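Side-chain contacts in dihydropyrimidinase (Brevibacillus agri, PDB 3SFW), which catalyses the zinc-dependent hydrolytic ring opening of dihydropyrimidines, and probably of related cyclic amides such as hydantoins: residues L61-G66 and F92-K97; L268-T273 and A283-S288. All blocks are in the same frame, centred on the assembly; numbering follows the deposited sequence.

Interaction 1: L61-G66 and F92-K97; sequences LDMPFG and FCLTSK
Apolar packing makes this contact, and one methyl of Leu94 carries nearly all of it. Leu94 CD1 sits 3.7 Å from Met63 CE. Leu94 CD1 is also 3.8 Å from Met63 CG, so the methyl meets the flank of the methionine between CG and CE. The two side chains cross at about a right angle. Met63 has CG anti to its backbone N (chi1 179°) and stays extended to CE, which carries its methyl past the leucine branch. Pro64 adds a looser edge. Pro64 CD is 4.5 Å from Leu94 CD1. Pro64 O is 4.1 Å from Leu94 CD1, a van der Waals contact rather than a polar one. Leu94 also touches Trp108 of helix 101-112.

A second kind of contact lies within 61-66. Met63 CE also rests over one face of the Phe65 ring, 3.6 Å above its plane and displaced toward the rim. The end of the methionine is thus shared between a leucine methyl and an aromatic face.

The fold is the TIM-type barrel of the amidohydrolases. Residues 61-66 follow strand 49-59. The other segment, 92-97, begins in the last two residues of strand 86-93. These strands are parallel neighbours joined through helix 74-83, a beta-alpha-beta crossover. The contact lies just past their C-terminal ends, on the metal side of the barrel. The zinc ligands His58 and His60 come just before 61-66, His60 next to Leu61.

Polar bonds hold both segments from outside. Met63 N donates to Thr70 OG1, tying it to the small hairpin of strands 64-65 and 68-69. Leu61 N bonds to Asp91 OD2, and Asp62 OD2 forms a salt bridge with Lys111 NZ. In 92-97, Thr95 OG1 is hydrogen-bonded to Met125 O.

Interaction 2: L268-T273 and A283-S288; sequences LVLDIT and AKYVWS
Leu270 CD1 reaches the edges of two aromatic rings. Leu270 CD1 lies 3.9 Å from Tyr285 CE1, near the plane of the phenol ring. Leu270 CD1 is also 3.9 Å from Trp287 CZ2, again at the edge and in plane, on the six-membered part of the indole. The leucine and tryptophan side chains cross at about a right angle.

Trp287 is placed by a chi1 of 45°, with CG between its backbone N and carbonyl carbon. One face of the indole then lies against Tyr285 O, which is 3.5 Å above the plane and over its centre. Farther out, Tyr285 OH is hydrogen-bonded to Pro417 O, which fixes the far end of the phenol.

Beyond Leu270 the chain is pinned by an Asx turn. Asp271 OD1 accepts from Thr273 N at 2.9 Å and from Thr273 OG1 at 2.7 Å. Both donors approach from the same face of the carboxylate.

Leu270 is the first residue past the helical end of 265-269, the short helix after strand 258-263. Leu268 packs on helix 295-305, while Ile272 and Val286 touch helix 206-210, where His208 NE2 bonds to Trp287 O.

Overall arrangement
Interactions 1 and 2 are separate contacts of one barrel domain. Their centres are 22 Å apart, and their nearest atoms about 7 Å. Interaction 1 lies beside the binuclear zinc site, with the side chain of Met63 about 6 Å from a zinc ion. Interaction 2 approaches the site through Trp287, whose side chain is about 8 Å from a zinc ion. The metals are held by His58, His60, Asp315, His183 and His239, with the carboxylated Lys150 as the shared ligand. Tyr155 links the two regions: it meets Phe65 edge-to-face and is touched by Ser288. The side chain of Leu270 comes within about 4 Å of an acetate ion, probably from the crystallisation liquor.

Interaction 1: L61-G66 and F92-K97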
ATOM      1  N   LEU A  61      -2.185 -24.158 -29.726  1.00 10.26           N
ATOM      2  CA  LEU A  61      -2.522 -24.678 -31.059  1.00 12.09           C
ATOM      3  C   LEU A  61      -2.934 -26.163 -30.957  1.00 12.79           C
ATOM      4  O   LEU A  61      -2.304 -26.953 -30.228  1.00 12.12           O
ATOM      5  CB  LEU A  61      -1.294 -24.550 -31.976  1.00 11.87           C
ATOM      6  CG  LEU A  61      -0.696 -23.138 -32.068  1.00 12.10           C
ATOM      7  CD1 LEU A  61       0.415 -23.114 -33.146  1.00 11.25           C
ATOM      8  CD2 LEU A  61      -1.817 -22.129 -32.470  1.00 12.86           C
ATOM      9  N   ASP A  62      -3.948 -26.559 -31.741  1.00 12.84           N
ATOM     10  CA  ASP A  62      -4.437 -27.932 -31.739  1.00 12.52           C
ATOM     11  C   ASP A  62      -4.707 -28.446 -30.341  1.00 13.90           C
ATOM     12  O   ASP A  62      -4.306 -29.576 -29.981  1.00 13.38           O
ATOM     13  CB  ASP A  62      -3.443 -28.859 -32.457  1.00 12.46           C
ATOM     14  CG  ASP A  62      -4.099 -30.142 -32.977  1.00 23.29           C
ATOM     15  OD1 ASP A  62      -5.249 -30.097 -33.481  1.00 20.40           O
ATOM     16  OD2 ASP A  62      -3.444 -31.201 -32.886  1.00 26.12           O
ATOM     17  N   MET A  63      -5.310 -27.605 -29.520  1.00 11.77           N
ATOM     18  CA  MET A  63      -5.491 -27.922 -28.110  1.00 11.41           C
ATOM     19  C   MET A  63      -6.878 -28.542 -27.889  1.00 13.18           C
ATOM     20  O   MET A  63      -7.895 -27.945 -28.236  1.00 14.42           O
ATOM     21  CB  MET A  63      -5.426 -26.619 -27.299  1.00 11.25           C
ATOM     22  CG  MET A  63      -5.646 -26.842 -25.768  1.00 13.66           C
ATOM     23  SD  MET A  63      -6.292 -25.312 -25.047  1.00 14.93           S
ATOM     24  CE  MET A  63      -6.247 -25.625 -23.320  1.00 15.38           C
ATOM     25  N   PRO A  64      -6.936 -29.688 -27.217  1.00 15.33           N
ATOM     26  CA  PRO A  64      -8.264 -30.204 -26.812  1.00 15.80           C
ATOM     27  C   PRO A  64      -8.802 -29.444 -25.596  1.00 15.50           C
ATOM     28  O   PRO A  64      -8.141 -29.416 -24.548  1.00 18.33           O
ATOM     29  CB  PRO A  64      -7.965 -31.667 -26.421  1.00 19.69           C
ATOM     30  CG  PRO A  64      -6.504 -31.635 -25.943  1.00 20.64           C
ATOM     31  CD  PRO A  64      -5.810 -30.520 -26.728  1.00 17.47           C
ATOM     32  N   PHE A  65      -9.980 -28.848 -25.719  1.00 18.91           N
ATOM     33  CA  PHE A  65     -10.516 -27.962 -24.638  1.00 19.59           C
ATOM     34  C   PHE A  65     -11.953 -27.597 -24.971  1.00 20.04           C
ATOM     35  O   PHE A  65     -12.324 -27.556 -26.149  1.00 20.67           O
ATOM     36  CB  PHE A  65      -9.666 -26.676 -24.556  1.00 19.26           C
ATOM     37  CG  PHE A  65      -9.929 -25.800 -23.330  1.00 19.24           C
ATOM     38  CD1 PHE A  65      -9.771 -26.302 -22.028  1.00 18.02           C
ATOM     39  CD2 PHE A  65     -10.017 -24.418 -23.503  1.00 18.14           C
ATOM     40  CE1 PHE A  65      -9.846 -25.447 -20.922  1.00 21.39           C
ATOM     41  CE2 PHE A  65     -10.102 -23.547 -22.407  1.00 18.66           C
ATOM     42  CZ  PHE A  65     -10.038 -24.085 -21.095  1.00 19.92           C
ATOM     43  N   GLY A  66     -12.757 -27.378 -23.934  1.00 18.12           N
ATOM     44  CA  GLY A  66     -14.086 -26.778 -24.110  1.00 21.00           C
ATOM     45  C   GLY A  66     -15.017 -27.723 -24.851  1.00 23.28           C
ATOM     46  O   GLY A  66     -15.947 -27.283 -25.510  1.00 23.43           O
ATOM     47  N   PHE A  92       1.537 -24.338 -24.841  1.00 10.28           N
ATOM     48  CA  PHE A  92       1.294 -25.159 -23.649  1.00  9.72           C
ATOM     49  C   PHE A  92       1.000 -26.643 -23.926  1.00 12.42           C
ATOM     50  O   PHE A  92      -0.130 -27.017 -24.328  1.00 12.48           O
ATOM     51  CB  PHE A  92       0.156 -24.519 -22.819  1.00  9.09           C
ATOM     52  CG  PHE A  92       0.565 -23.229 -22.169  1.00 10.67           C
ATOM     53  CD1 PHE A  92       0.296 -21.998 -22.768  1.00 10.39           C
ATOM     54  CD2 PHE A  92       1.207 -23.245 -20.956  1.00  9.55           C
ATOM     55  CE1 PHE A  92       0.666 -20.821 -22.182  1.00 11.20           C
ATOM     56  CE2 PHE A  92       1.618 -22.054 -20.358  1.00  8.64           C
ATOM     57  CZ  PHE A  92       1.365 -20.831 -20.996  1.00 10.44           C
ATOM     58  N   CYS A  93       1.951 -27.478 -23.534  1.00 10.61           N
ATOM     59  CA  CYS A  93       1.758 -28.938 -23.550  1.00 11.18           C
ATOM     60  C   CYS A  93       0.951 -29.366 -22.318  1.00 12.44           C
ATOM     61  O   CYS A  93       1.387 -29.201 -21.147  1.00 10.82           O
ATOM     62  CB  CYS A  93       3.139 -29.598 -23.555  1.00 12.32           C
ATOM     63  SG  CYS A  93       3.041 -31.405 -23.376  1.00 14.00           S
ATOM     64  N   LEU A  94      -0.257 -29.875 -22.556  1.00 12.48           N
ATOM     65  CA  LEU A  94      -1.137 -30.230 -21.451  1.00 10.91           C
ATOM     66  C   LEU A  94      -0.864 -31.649 -20.992  1.00 13.33           C
ATOM     67  O   LEU A  94      -0.483 -32.499 -21.789  1.00 14.61           O
ATOM     68  CB  LEU A  94      -2.587 -30.135 -21.886  1.00 11.20           C
ATOM     69  CG  LEU A  94      -2.971 -28.792 -22.487  1.00 14.13           C
ATOM     70  CD1 LEU A  94      -4.500 -28.841 -22.798  1.00 13.54           C
ATOM     71  CD2 LEU A  94      -2.646 -27.607 -21.516  1.00 15.19           C
ATOM     72  N   THR A  95      -1.129 -31.898 -19.721  1.00 13.11           N
ATOM     73  CA  THR A  95      -0.944 -33.243 -19.144  1.00 18.54           C
ATOM     74  C   THR A  95      -2.222 -33.676 -18.416  1.00 24.98           C
ATOM     75  O   THR A  95      -3.079 -32.862 -18.095  1.00 20.49           O
ATOM     76  CB  THR A  95       0.203 -33.247 -18.128  1.00 17.15           C
ATOM     77  OG1 THR A  95      -0.087 -32.320 -17.057  1.00 19.30           O
ATOM     78  CG2 THR A  95       1.493 -32.846 -18.798  1.00 14.73           C
ATOM     79  N   SER A  96      -2.345 -34.977 -18.171  1.00 30.59           N
ATOM     80  CA  SER A  96      -3.451 -35.493 -17.360  1.00 37.29           C
ATOM     81  C   SER A  96      -2.893 -36.328 -16.205  1.00 36.62           C
ATOM     82  O   SER A  96      -1.821 -36.910 -16.319  1.00 36.84           O
ATOM     83  CB  SER A  96      -4.427 -36.319 -18.226  1.00 40.07           C
ATOM     84  OG  SER A  96      -3.748 -37.351 -18.931  1.00 42.42           O
ATOM     85  N   LYS A  97      -3.592 -36.345 -15.080  1.00 39.99           N
ATOM     86  CA  LYS A  97      -3.104 -37.110 -13.928  1.00 43.08           C
ATOM     87  C   LYS A  97      -2.955 -38.567 -14.289  1.00 41.13           C
ATOM     88  O   LYS A  97      -3.697 -39.090 -15.118  1.00 39.54           O
ATOM     89  CB  LYS A  97      -4.035 -36.965 -12.737  1.00 45.85           C
ATOM     90  CG  LYS A  97      -3.959 -35.621 -12.080  1.00 48.21           C
ATOM     91  CD  LYS A  97      -5.125 -35.439 -11.161  1.00 49.64           C
ATOM     92  CE  LYS A  97      -5.542 -33.987 -11.108  1.00 50.26           C
ATOM     93  NZ  LYS A  97      -6.255 -33.718  -9.836  1.00 48.12           N
TER

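Interaction 2: L268-T273 and A283-S288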
ATOM      1  N   LEU A 268      -5.997  -5.150 -23.282  1.00 10.46           N
ATOM      2  CA  LEU A 268      -5.566  -3.775 -23.527  1.00 11.11           C
ATOM      3  C   LEU A 268      -6.598  -2.932 -24.282  1.00 13.61           C
ATOM      4  O   LEU A 268      -6.688  -1.735 -24.047  1.00 12.50           O
ATOM      5  CB  LEU A 268      -4.182  -3.702 -24.222  1.00  9.90           C
ATOM      6  CG  LEU A 268      -3.036  -4.307 -23.385  1.00 11.23           C
ATOM      7  CD1 LEU A 268      -1.756  -4.471 -24.305  1.00 11.25           C
ATOM      8  CD2 LEU A 268      -2.754  -3.417 -22.157  1.00 13.32           C
ATOM      9  N   VAL A 269      -7.341  -3.557 -25.194  1.00 11.47           N
ATOM     10  CA  VAL A 269      -8.099  -2.827 -26.186  1.00 11.36           C
ATOM     11  C   VAL A 269      -9.574  -3.247 -26.220  1.00 13.71           C
ATOM     12  O   VAL A 269     -10.361  -2.603 -26.923  1.00 13.97           O
ATOM     13  CB  VAL A 269      -7.439  -2.929 -27.626  1.00 14.65           C
ATOM     14  CG1 VAL A 269      -7.634  -4.326 -28.282  1.00 14.10           C
ATOM     15  CG2 VAL A 269      -7.974  -1.899 -28.555  1.00 27.11           C
ATOM     16  N   LEU A 270      -9.915  -4.330 -25.527  1.00 10.84           N
ATOM     17  CA  LEU A 270     -11.318  -4.780 -25.432  1.00 11.58           C
ATOM     18  C   LEU A 270     -11.817  -4.764 -24.013  1.00 12.54           C
ATOM     19  O   LEU A 270     -11.026  -4.751 -23.078  1.00 13.95           O
ATOM     20  CB  LEU A 270     -11.499  -6.200 -26.005  1.00 11.42           C
ATOM     21  CG  LEU A 270     -11.079  -6.424 -27.467  1.00 12.76           C
ATOM     22  CD1 LEU A 270     -11.218  -7.918 -27.835  1.00 11.63           C
ATOM     23  CD2 LEU A 270     -11.943  -5.613 -28.443  1.00 12.74           C
ATOM     24  N   ASP A 271     -13.145  -4.588 -23.835  1.00 14.35           N
ATOM     25  CA  ASP A 271     -13.692  -4.453 -22.483  1.00 13.62           C
ATOM     26  C   ASP A 271     -14.982  -5.257 -22.319  1.00 12.21           C
ATOM     27  O   ASP A 271     -15.494  -5.789 -23.303  1.00 11.16           O
ATOM     28  CB  ASP A 271     -13.883  -2.974 -22.089  1.00 13.68           C
ATOM     29  CG  ASP A 271     -15.064  -2.329 -22.771  1.00 16.75           C
ATOM     30  OD1 ASP A 271     -16.200  -2.538 -22.314  1.00 18.17           O
ATOM     31  OD2 ASP A 271     -14.852  -1.643 -23.766  1.00 17.35           O
ATOM     32  N   ILE A 272     -15.435  -5.393 -21.068  1.00 12.64           N
ATOM     33  CA  ILE A 272     -16.449  -6.352 -20.670  1.00 12.88           C
ATOM     34  C   ILE A 272     -17.730  -6.100 -21.490  1.00 16.53           C
ATOM     35  O   ILE A 272     -18.508  -7.009 -21.704  1.00 15.13           O
ATOM     36  CB  ILE A 272     -16.753  -6.186 -19.166  1.00 13.68           C
ATOM     37  CG1 ILE A 272     -17.695  -7.289 -18.651  1.00 14.73           C
ATOM     38  CG2 ILE A 272     -17.283  -4.738 -18.825  1.00 13.40           C
ATOM     39  CD1 ILE A 272     -17.921  -7.219 -17.128  1.00 13.17           C
ATOM     40  N   THR A 273     -17.940  -4.870 -21.969  1.00 14.55           N
ATOM     41  CA  THR A 273     -19.152  -4.625 -22.773  1.00 15.97           C
ATOM     42  C   THR A 273     -19.257  -5.464 -24.068  1.00 16.73           C
ATOM     43  O   THR A 273     -20.361  -5.646 -24.617  1.00 16.36           O
ATOM     44  CB  THR A 273     -19.397  -3.108 -23.115  1.00 17.18           C
ATOM     45  OG1 THR A 273     -18.323  -2.595 -23.913  1.00 16.21           O
ATOM     46  CG2 THR A 273     -19.574  -2.277 -21.828  1.00 16.19           C
ATOM     47  N   ALA A 283     -20.488 -14.407 -27.411  1.00 14.75           N
ATOM     48  CA  ALA A 283     -19.709 -15.668 -27.238  1.00 16.08           C
ATOM     49  C   ALA A 283     -18.356 -15.581 -27.950  1.00 15.31           C
ATOM     50  O   ALA A 283     -17.395 -16.273 -27.570  1.00 13.66           O
ATOM     51  CB  ALA A 283     -20.479 -16.870 -27.745  1.00 15.66           C
ATOM     52  N   LYS A 284     -18.272 -14.735 -28.967  1.00 14.27           N
ATOM     53  CA  LYS A 284     -16.972 -14.468 -29.629  1.00 13.02           C
ATOM     54  C   LYS A 284     -15.897 -13.953 -28.654  1.00 14.09           C
ATOM     55  O   LYS A 284     -14.687 -14.099 -28.928  1.00 14.41           O
ATOM     56  CB  LYS A 284     -17.160 -13.435 -30.716  1.00 13.37           C
ATOM     57  CG  LYS A 284     -17.925 -13.973 -31.938  1.00 14.78           C
ATOM     58  CD  LYS A 284     -18.130 -12.854 -32.976  1.00 16.02           C
ATOM     59  CE  LYS A 284     -18.653 -13.415 -34.287  1.00 16.78           C
ATOM     60  NZ  LYS A 284     -18.938 -12.326 -35.309  1.00 16.04           N
ATOM     61  N   TYR A 285     -16.342 -13.321 -27.567  1.00 13.16           N
ATOM     62  CA  TYR A 285     -15.416 -12.655 -26.627  1.00 11.43           C
ATOM     63  C   TYR A 285     -15.276 -13.414 -25.324  1.00 13.29           C
ATOM     64  O   TYR A 285     -14.759 -12.868 -24.339  1.00 14.19           O
ATOM     65  CB  TYR A 285     -15.898 -11.204 -26.333  1.00 10.13           C
ATOM     66  CG  TYR A 285     -15.889 -10.382 -27.588  1.00 14.12           C
ATOM     67  CD1 TYR A 285     -14.723  -9.725 -27.989  1.00 12.68           C
ATOM     68  CD2 TYR A 285     -17.000 -10.386 -28.471  1.00 14.69           C
ATOM     69  CE1 TYR A 285     -14.658  -9.047 -29.211  1.00 16.79           C
ATOM     70  CE2 TYR A 285     -16.953  -9.677 -29.684  1.00 15.70           C
ATOM     71  CZ  TYR A 285     -15.759  -9.019 -30.047  1.00 16.54           C
ATOM     72  OH  TYR A 285     -15.636  -8.350 -31.259  1.00 18.43           O
ATOM     73  N   VAL A 286     -15.743 -14.666 -25.310  1.00 13.87           N
ATOM     74  CA  VAL A 286     -15.664 -15.491 -24.092  1.00 11.82           C
ATOM     75  C   VAL A 286     -14.283 -16.205 -24.041  1.00 12.20           C
ATOM     76  O   VAL A 286     -13.928 -16.922 -24.946  1.00 11.77           O
ATOM     77  CB  VAL A 286     -16.809 -16.558 -24.081  1.00 13.29           C
ATOM     78  CG1 VAL A 286     -16.508 -17.685 -23.039  1.00 14.39           C
ATOM     79  CG2 VAL A 286     -18.131 -15.850 -23.756  1.00 13.18           C
ATOM     80  N   TRP A 287     -13.484 -15.790 -23.070  1.00 12.91           N
ATOM     81  CA  TRP A 287     -12.142 -16.355 -22.765  1.00 12.93           C
ATOM     82  C   TRP A 287     -11.884 -15.937 -21.336  1.00 11.91           C
ATOM     83  O   TRP A 287     -12.664 -15.149 -20.770  1.00 13.28           O
ATOM     84  CB  TRP A 287     -11.046 -15.779 -23.687  1.00 12.32           C
ATOM     85  CG  TRP A 287     -11.109 -14.277 -23.879  1.00  9.24           C
ATOM     86  CD1 TRP A 287     -10.846 -13.322 -22.947  1.00 11.12           C
ATOM     87  CD2 TRP A 287     -11.351 -13.589 -25.125  1.00 10.36           C
ATOM     88  NE1 TRP A 287     -10.929 -12.049 -23.540  1.00 10.59           N
ATOM     89  CE2 TRP A 287     -11.243 -12.203 -24.870  1.00 11.68           C
ATOM     90  CE3 TRP A 287     -11.708 -14.024 -26.429  1.00 12.52           C
ATOM     91  CZ2 TRP A 287     -11.477 -11.233 -25.874  1.00 12.04           C
ATOM     92  CZ3 TRP A 287     -11.857 -13.082 -27.436  1.00 11.90           C
ATOM     93  CH2 TRP A 287     -11.699 -11.700 -27.165  1.00 13.80           C
ATOM     94  N   SER A 288     -10.858 -16.520 -20.700  1.00 11.59           N
ATOM     95  CA  SER A 288     -10.706 -16.335 -19.244  1.00  9.35           C
ATOM     96  C   SER A 288      -9.264 -15.960 -18.967  1.00 13.09           C
ATOM     97  O   SER A 288      -8.402 -16.440 -19.661  1.00 13.36           O
ATOM     98  CB  SER A 288     -11.012 -17.638 -18.504  1.00 13.76           C
ATOM     99  OG  SER A 288     -12.372 -18.022 -18.740  1.00 15.43           O
TER